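Long-range contacts in DUF4393 domain-containing protein (Alcanivorax borkumensis, PDB 3H35), which is of unknown function but belongs to the Abi-alpha (DUF4393) family and may take part in abortive infection, a bacterial defence against phage: residues Met45-His50 / Arg169-Leu174; Leu74-Gly79 / Leu155-Glu160. One frame throughout, in Å; residues are numbered along the deposited sequence.

Contact 1: residues Met45-His50 / Arg169-Leu174; sequences MLVERH and RQLWTL
Helix segments Met45-His50 and Arg169-Leu174 pack with their axes 9.6 Å apart at the closest point and their N-to-C directions 115° apart, Val47 sitting nearest Leu171 in the backbone. Leu171 does most of the work, its two methyls divided between neighbouring turns. Leu171 CD1 goes to His50, 3.7 Å from His50 CB, and comes at the imidazole obliquely. Leu171 CD2 lies against the preceding turn, 3.9 Å from Leu46 CB and just as near to the carbonyl oxygen of Leu46. Next to Leu46, Val47 reaches with CG1 to the following turn of the other helix, chi1 of -54° setting this methyl anti to its own carbonyl carbon; Val47 CG1 touches Leu174 CB at 3.7 Å and also rests beside the carbonyl oxygen of Leu171. This is helix-helix packing without a cross-helix hydrogen bond, joining the helix near the start of the modelled chain to the one near its end. The interface carries on into the assembly: Leu108 of the second subunit packs on Leu171, and Phe105 of that subunit on Leu46. The polar side of His50 is held from two ends, ND1 by Gln116 and His50 NE2 by Arg49 NH2 at 3.3 Å, a donor tilted 23° from the imidazole plane. Arg49 CG meanwhile lies over the centre of one face of that ring, while Arg49 NH1 forms a salt bridge with Glu58 of the second subunit.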
loop_
_atom_site.group_PDB
_atom_site.type_symbol
_atom_site.label_atom_id
_atom_site.label_comp_id
_atom_site.label_asym_id
_atom_site.label_seq_id
_atom_site.Cartn_x
_atom_site.Cartn_y
_atom_site.Cartn_z
HETATM N N MSE A 45 -7.280 -19.185 4.584
HETATM C CA MSE A 45 -7.232 -17.817 5.081
HETATM C C MSE A 45 -6.663 -16.852 4.032
HETATM O O MSE A 45 -7.179 -15.749 3.877
HETATM C CB MSE A 45 -6.429 -17.719 6.372
HETATM C CG MSE A 45 -6.146 -16.277 6.822
HETATM SE SE MSE A 45 -7.663 -15.338 7.676
HETATM C CE MSE A 45 -7.613 -16.255 9.395
ATOM N N LEU A 46 -5.647 -17.277 3.281
ATOM C CA LEU A 46 -5.030 -16.394 2.294
ATOM C C LEU A 46 -6.032 -16.042 1.211
ATOM O O LEU A 46 -6.190 -14.862 0.881
ATOM C CB LEU A 46 -3.770 -17.000 1.685
ATOM C CG LEU A 46 -2.530 -17.002 2.607
ATOM C CD1 LEU A 46 -1.466 -17.944 2.063
ATOM C CD2 LEU A 46 -1.976 -15.628 2.839
ATOM N N VAL A 47 -6.749 -17.040 0.693
ATOM C CA VAL A 47 -7.702 -16.759 -0.364
ATOM C C VAL A 47 -8.925 -16.001 0.186
ATOM O O VAL A 47 -9.435 -15.079 -0.489
ATOM C CB VAL A 47 -8.120 -18.015 -1.197
ATOM C CG1 VAL A 47 -6.862 -18.758 -1.759
ATOM C CG2 VAL A 47 -8.977 -18.915 -0.381
ATOM N N GLU A 48 -9.382 -16.310 1.399
ATOM C CA GLU A 48 -10.480 -15.505 1.964
ATOM C C GLU A 48 -10.110 -14.041 2.064
ATOM O O GLU A 48 -10.869 -13.156 1.690
ATOM C CB GLU A 48 -10.845 -15.936 3.367
ATOM C CG GLU A 48 -11.794 -17.072 3.407
ATOM C CD GLU A 48 -13.026 -16.773 2.551
ATOM O OE1 GLU A 48 -13.757 -15.782 2.913
ATOM O OE2 GLU A 48 -13.198 -17.494 1.505
ATOM N N ARG A 49 -8.945 -13.819 2.641
ATOM C CA ARG A 49 -8.493 -12.497 2.992
ATOM C C ARG A 49 -8.176 -11.638 1.753
ATOM O O ARG A 49 -8.439 -10.444 1.732
ATOM C CB ARG A 49 -7.243 -12.702 3.846
ATOM C CG ARG A 49 -6.634 -11.547 4.405
ATOM C CD ARG A 49 -5.473 -11.972 5.327
ATOM N NE ARG A 49 -4.233 -12.230 4.608
ATOM C CZ ARG A 49 -3.127 -12.667 5.198
ATOM N NH1 ARG A 49 -3.138 -12.970 6.488
ATOM N NH2 ARG A 49 -2.019 -12.828 4.491
ATOM N N HIS A 50 -7.608 -12.230 0.717
ATOM C CA HIS A 50 -7.185 -11.449 -0.427
ATOM C C HIS A 50 -8.106 -11.550 -1.631
ATOM O O HIS A 50 -8.120 -10.630 -2.407
ATOM C CB HIS A 50 -5.763 -11.795 -0.828
ATOM C CG HIS A 50 -4.764 -11.478 0.237
ATOM N ND1 HIS A 50 -4.580 -10.199 0.717
ATOM C CD2 HIS A 50 -3.919 -12.268 0.937
ATOM C CE1 HIS A 50 -3.645 -10.208 1.655
ATOM N NE2 HIS A 50 -3.213 -11.450 1.794
ATOM N N ARG A 169 -1.214 -14.460 -9.141
ATOM C CA ARG A 169 -1.281 -15.734 -9.825
ATOM C C ARG A 169 -1.236 -16.848 -8.801
ATOM O O ARG A 169 -1.981 -17.814 -8.902
ATOM C CB ARG A 169 -0.137 -15.825 -10.820
ATOM C CG ARG A 169 -0.088 -17.081 -11.685
ATOM C CD ARG A 169 1.211 -17.051 -12.586
ATOM N NE ARG A 169 1.165 -15.975 -13.600
ATOM C CZ ARG A 169 1.896 -14.845 -13.623
ATOM N NH1 ARG A 169 2.805 -14.532 -12.678
ATOM N NH2 ARG A 169 1.707 -13.989 -14.636
ATOM N N GLN A 170 -0.375 -16.699 -7.784
ATOM C CA GLN A 170 -0.241 -17.718 -6.765
ATOM C C GLN A 170 -1.544 -17.847 -6.021
ATOM O O GLN A 170 -2.013 -18.954 -5.792
ATOM C CB GLN A 170 0.872 -17.387 -5.762
ATOM C CG GLN A 170 1.018 -18.444 -4.661
ATOM C CD GLN A 170 2.176 -18.136 -3.725
ATOM O OE1 GLN A 170 2.753 -17.045 -3.757
ATOM N NE2 GLN A 170 2.551 -19.118 -2.935
ATOM N N LEU A 171 -2.157 -16.709 -5.671
ATOM C CA LEU A 171 -3.468 -16.746 -4.972
ATOM C C LEU A 171 -4.586 -17.362 -5.838
ATOM O O LEU A 171 -5.412 -18.176 -5.356
ATOM C CB LEU A 171 -3.883 -15.344 -4.505
ATOM C CG LEU A 171 -3.151 -14.867 -3.237
ATOM C CD1 LEU A 171 -3.307 -13.359 -3.148
ATOM C CD2 LEU A 171 -3.685 -15.679 -2.003
ATOM N N TRP A 172 -4.616 -16.961 -7.108
ATOM C CA TRP A 172 -5.597 -17.500 -8.043
ATOM C C TRP A 172 -5.483 -19.001 -8.097
ATOM O O TRP A 172 -6.461 -19.695 -7.986
ATOM C CB TRP A 172 -5.380 -16.963 -9.450
ATOM C CG TRP A 172 -6.627 -17.086 -10.295
ATOM C CD1 TRP A 172 -6.899 -18.021 -11.248
ATOM C CD2 TRP A 172 -7.781 -16.250 -10.203
ATOM N NE1 TRP A 172 -8.145 -17.791 -11.780
ATOM C CE2 TRP A 172 -8.701 -16.704 -11.155
ATOM C CE3 TRP A 172 -8.109 -15.134 -9.426
ATOM C CZ2 TRP A 172 -9.948 -16.107 -11.324
ATOM C CZ3 TRP A 172 -9.344 -14.525 -9.617
ATOM C CH2 TRP A 172 -10.248 -15.023 -10.553
ATOM N N THR A 173 -4.265 -19.496 -8.253
ATOM C CA THR A 173 -4.043 -20.942 -8.276
ATOM C C THR A 173 -4.448 -21.670 -6.992
ATOM O O THR A 173 -5.012 -22.768 -7.056
ATOM C CB THR A 173 -2.583 -21.256 -8.604
ATOM O OG1 THR A 173 -2.296 -20.720 -9.894
ATOM C CG2 THR A 173 -2.323 -22.771 -8.612
ATOM N N LEU A 174 -4.178 -21.067 -5.838
ATOM C CA LEU A 174 -4.687 -21.630 -4.580
ATOM C C LEU A 174 -6.202 -21.696 -4.580
ATOM O O LEU A 174 -6.761 -22.652 -4.078
ATOM C CB LEU A 174 -4.268 -20.815 -3.368
ATOM C CG LEU A 174 -2.792 -20.868 -2.972
ATOM C CD1 LEU A 174 -2.549 -19.818 -1.849
ATOM C CD2 LEU A 174 -2.349 -22.286 -2.569
#

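Contact 2: residues Leu74-Gly79 / Leu155-Glu160; sequences LTLYSG and LSIRRE
Glu160 OE2 is gripped by two donors, Tyr77 OH at 2.7 Å on the syn side and Arg158 NH2 on the anti side, the latter as a salt bridge. The carboxylate belongs to the central pair of a four-stranded antiparallel sheet, where strand 71-77 runs against strand 156-164. Tyr77 brings its ring edge to OE2, the ring and carboxylate planes 84° apart, so the phenol meets the acid almost crosswise. The other oxygen, OE1, accepts from Thr75 OG1, at a modelled distance too short for its exact length to be trusted, and also pairs with Arg90 of the neighbouring strand 87-91. With both oxygens held, the rotation of the carboxylate is fixed, and the two arginines would probably favour its ionised form. Arg158, its chain extended, passes obliquely by the tyrosine, Arg158 CB lying 3.7 Å from Tyr77 CE2.

Thr75 with Arg158 and Tyr77 with Ser156 are the hydrogen-bonded pairs; the straightest of their four bonds runs from Tyr77 N to Ser156 O, 174° at the hydrogen. On the face opposite Thr75 and Tyr77, Leu76 and Ile157 lie side by side, Leu76 CD2 3.6 Å from Ile157 CG1, and Leu74 CD2 reaches both Ile157 CG2 and Arg159 CG. Helices 129-137 and 139-151 cover this side, where Glu136 also pairs with Arg159. Past the end of strand 71-77, Gly79 O accepts at 2.6 Å from Ser156 OG, placed by chi1 of 56° between its backbone N and carbonyl carbon.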
loop_
_atom_site.group_PDB
_atom_site.type_symbol
_atom_site.label_atom_id
_atom_site.label_comp_id
_atom_site.label_asym_id
_atom_site.label_seq_id
_atom_site.Cartn_x
_atom_site.Cartn_y
_atom_site.Cartn_z
ATOM N N LEU A 74 -3.136 3.827 -17.709
ATOM C CA LEU A 74 -2.583 5.180 -17.617
ATOM C C LEU A 74 -2.234 5.415 -16.169
ATOM O O LEU A 74 -3.048 5.171 -15.274
ATOM C CB LEU A 74 -3.603 6.245 -18.063
ATOM C CG LEU A 74 -4.161 6.226 -19.489
ATOM C CD1 LEU A 74 -5.128 7.441 -19.647
ATOM C CD2 LEU A 74 -3.036 6.242 -20.507
ATOM N N THR A 75 -1.015 5.852 -15.929
ATOM C CA THR A 75 -0.570 6.142 -14.591
ATOM C C THR A 75 -0.219 7.623 -14.487
ATOM O O THR A 75 0.499 8.156 -15.320
ATOM C CB THR A 75 0.642 5.250 -14.250
ATOM O OG1 THR A 75 0.291 3.847 -14.399
ATOM C CG2 THR A 75 1.129 5.548 -12.861
ATOM N N LEU A 76 -0.764 8.285 -13.478
ATOM C CA LEU A 76 -0.430 9.651 -13.174
ATOM C C LEU A 76 0.622 9.636 -12.101
ATOM O O LEU A 76 0.429 9.091 -10.996
ATOM C CB LEU A 76 -1.655 10.439 -12.726
ATOM C CG LEU A 76 -2.738 10.633 -13.781
ATOM C CD1 LEU A 76 -3.965 11.377 -13.180
ATOM C CD2 LEU A 76 -2.198 11.359 -15.024
ATOM N N TYR A 77 1.755 10.230 -12.471
ATOM C CA TYR A 77 2.911 10.392 -11.638
ATOM C C TYR A 77 3.062 11.829 -11.206
ATOM O O TYR A 77 2.865 12.753 -11.995
ATOM C CB TYR A 77 4.167 10.043 -12.421
ATOM C CG TYR A 77 4.401 8.586 -12.574
ATOM C CD1 TYR A 77 5.108 7.874 -11.627
ATOM C CD2 TYR A 77 3.912 7.906 -13.662
ATOM C CE1 TYR A 77 5.333 6.479 -11.776
ATOM C CE2 TYR A 77 4.131 6.529 -13.831
ATOM C CZ TYR A 77 4.834 5.829 -12.879
ATOM O OH TYR A 77 5.020 4.490 -13.049
ATOM N N SER A 78 3.541 12.000 -9.982
ATOM C CA SER A 78 3.615 13.298 -9.361
ATOM C C SER A 78 4.564 14.228 -10.066
ATOM O O SER A 78 4.380 15.425 -10.026
ATOM C CB SER A 78 4.049 13.158 -7.902
ATOM O OG SER A 78 5.323 12.561 -7.814
ATOM N N GLY A 79 5.575 13.673 -10.709
ATOM C CA GLY A 79 6.553 14.465 -11.429
ATOM C C GLY A 79 6.470 14.227 -12.931
ATOM O O GLY A 79 5.669 13.414 -13.409
ATOM N N LEU A 155 2.760 16.948 -12.830
ATOM C CA LEU A 155 2.048 15.665 -13.004
ATOM C C LEU A 155 2.146 15.192 -14.443
ATOM O O LEU A 155 1.894 15.955 -15.374
ATOM C CB LEU A 155 0.556 15.851 -12.696
ATOM C CG LEU A 155 -0.312 14.629 -12.496
ATOM C CD1 LEU A 155 0.009 13.973 -11.140
ATOM C CD2 LEU A 155 -1.804 15.001 -12.572
ATOM N N SER A 156 2.467 13.928 -14.631
ATOM C CA SER A 156 2.507 13.388 -15.986
ATOM C C SER A 156 1.749 12.085 -16.123
ATOM O O SER A 156 1.695 11.250 -15.175
ATOM C CB SER A 156 3.963 13.192 -16.457
ATOM O OG SER A 156 4.664 12.371 -15.551
ATOM N N ILE A 157 1.218 11.895 -17.322
ATOM C CA ILE A 157 0.626 10.624 -17.718
ATOM C C ILE A 157 1.723 9.760 -18.242
ATOM O O ILE A 157 2.514 10.190 -19.073
ATOM C CB ILE A 157 -0.348 10.747 -18.880
ATOM C CG1 ILE A 157 -1.478 11.720 -18.527
ATOM C CG2 ILE A 157 -0.914 9.341 -19.231
ATOM C CD1 ILE A 157 -2.526 11.923 -19.608
ATOM N N ARG A 158 1.749 8.523 -17.785
ATOM C CA ARG A 158 2.587 7.530 -18.390
ATOM C C ARG A 158 1.754 6.355 -18.818
ATOM O O ARG A 158 0.987 5.815 -18.019
ATOM C CB ARG A 158 3.674 7.063 -17.434
ATOM C CG ARG A 158 4.676 6.171 -18.110
ATOM C CD ARG A 158 5.894 5.918 -17.201
ATOM N NE ARG A 158 6.975 5.208 -17.898
ATOM C CZ ARG A 158 7.220 3.897 -17.806
ATOM N NH1 ARG A 158 8.237 3.359 -18.478
ATOM N NH2 ARG A 158 6.474 3.112 -17.044
ATOM N N ARG A 159 1.919 5.970 -20.079
ATOM C CA ARG A 159 1.264 4.818 -20.630
ATOM C C ARG A 159 1.999 3.548 -20.207
ATOM O O ARG A 159 3.178 3.370 -20.453
ATOM C CB ARG A 159 1.179 4.896 -22.144
ATOM C CG ARG A 159 0.267 6.009 -22.668
ATOM C CD ARG A 159 0.466 6.160 -24.156
ATOM N NE ARG A 159 -0.569 6.967 -24.776
ATOM C CZ ARG A 159 -0.706 7.109 -26.083
ATOM N NH1 ARG A 159 0.131 6.499 -26.923
ATOM N NH2 ARG A 159 -1.701 7.835 -26.552
ATOM N N GLU A 160 1.253 2.667 -19.555
ATOM C CA GLU A 160 1.795 1.434 -19.032
ATOM C C GLU A 160 0.851 0.262 -19.387
ATOM O O GLU A 160 -0.166 0.432 -20.076
ATOM C CB GLU A 160 2.005 1.593 -17.523
ATOM C CG GLU A 160 3.014 2.716 -17.170
ATOM C CD GLU A 160 3.272 2.870 -15.682
ATOM O OE1 GLU A 160 2.383 2.561 -14.856
ATOM O OE2 GLU A 160 4.382 3.313 -15.336
#

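How the contacts relate
The two contacts lie on opposite sides of the chain's centre, their own centres 30 Å apart and their nearest atoms about 15 Å apart, so they do not touch. Along the chain 45-50 comes first, then 74-79, 155-160 and finally 169-174: contact 2 is formed wholly within the span that contact 1 brings together. Strand 156-164 is followed directly by helix 166-175, a covalent link between the central pair of the sheet and the helix pair. Contact 2 thus knits the sheet core within one chain, whereas contact 1 brings the first and last helices of the modelled chain together where the second subunit packs heavily.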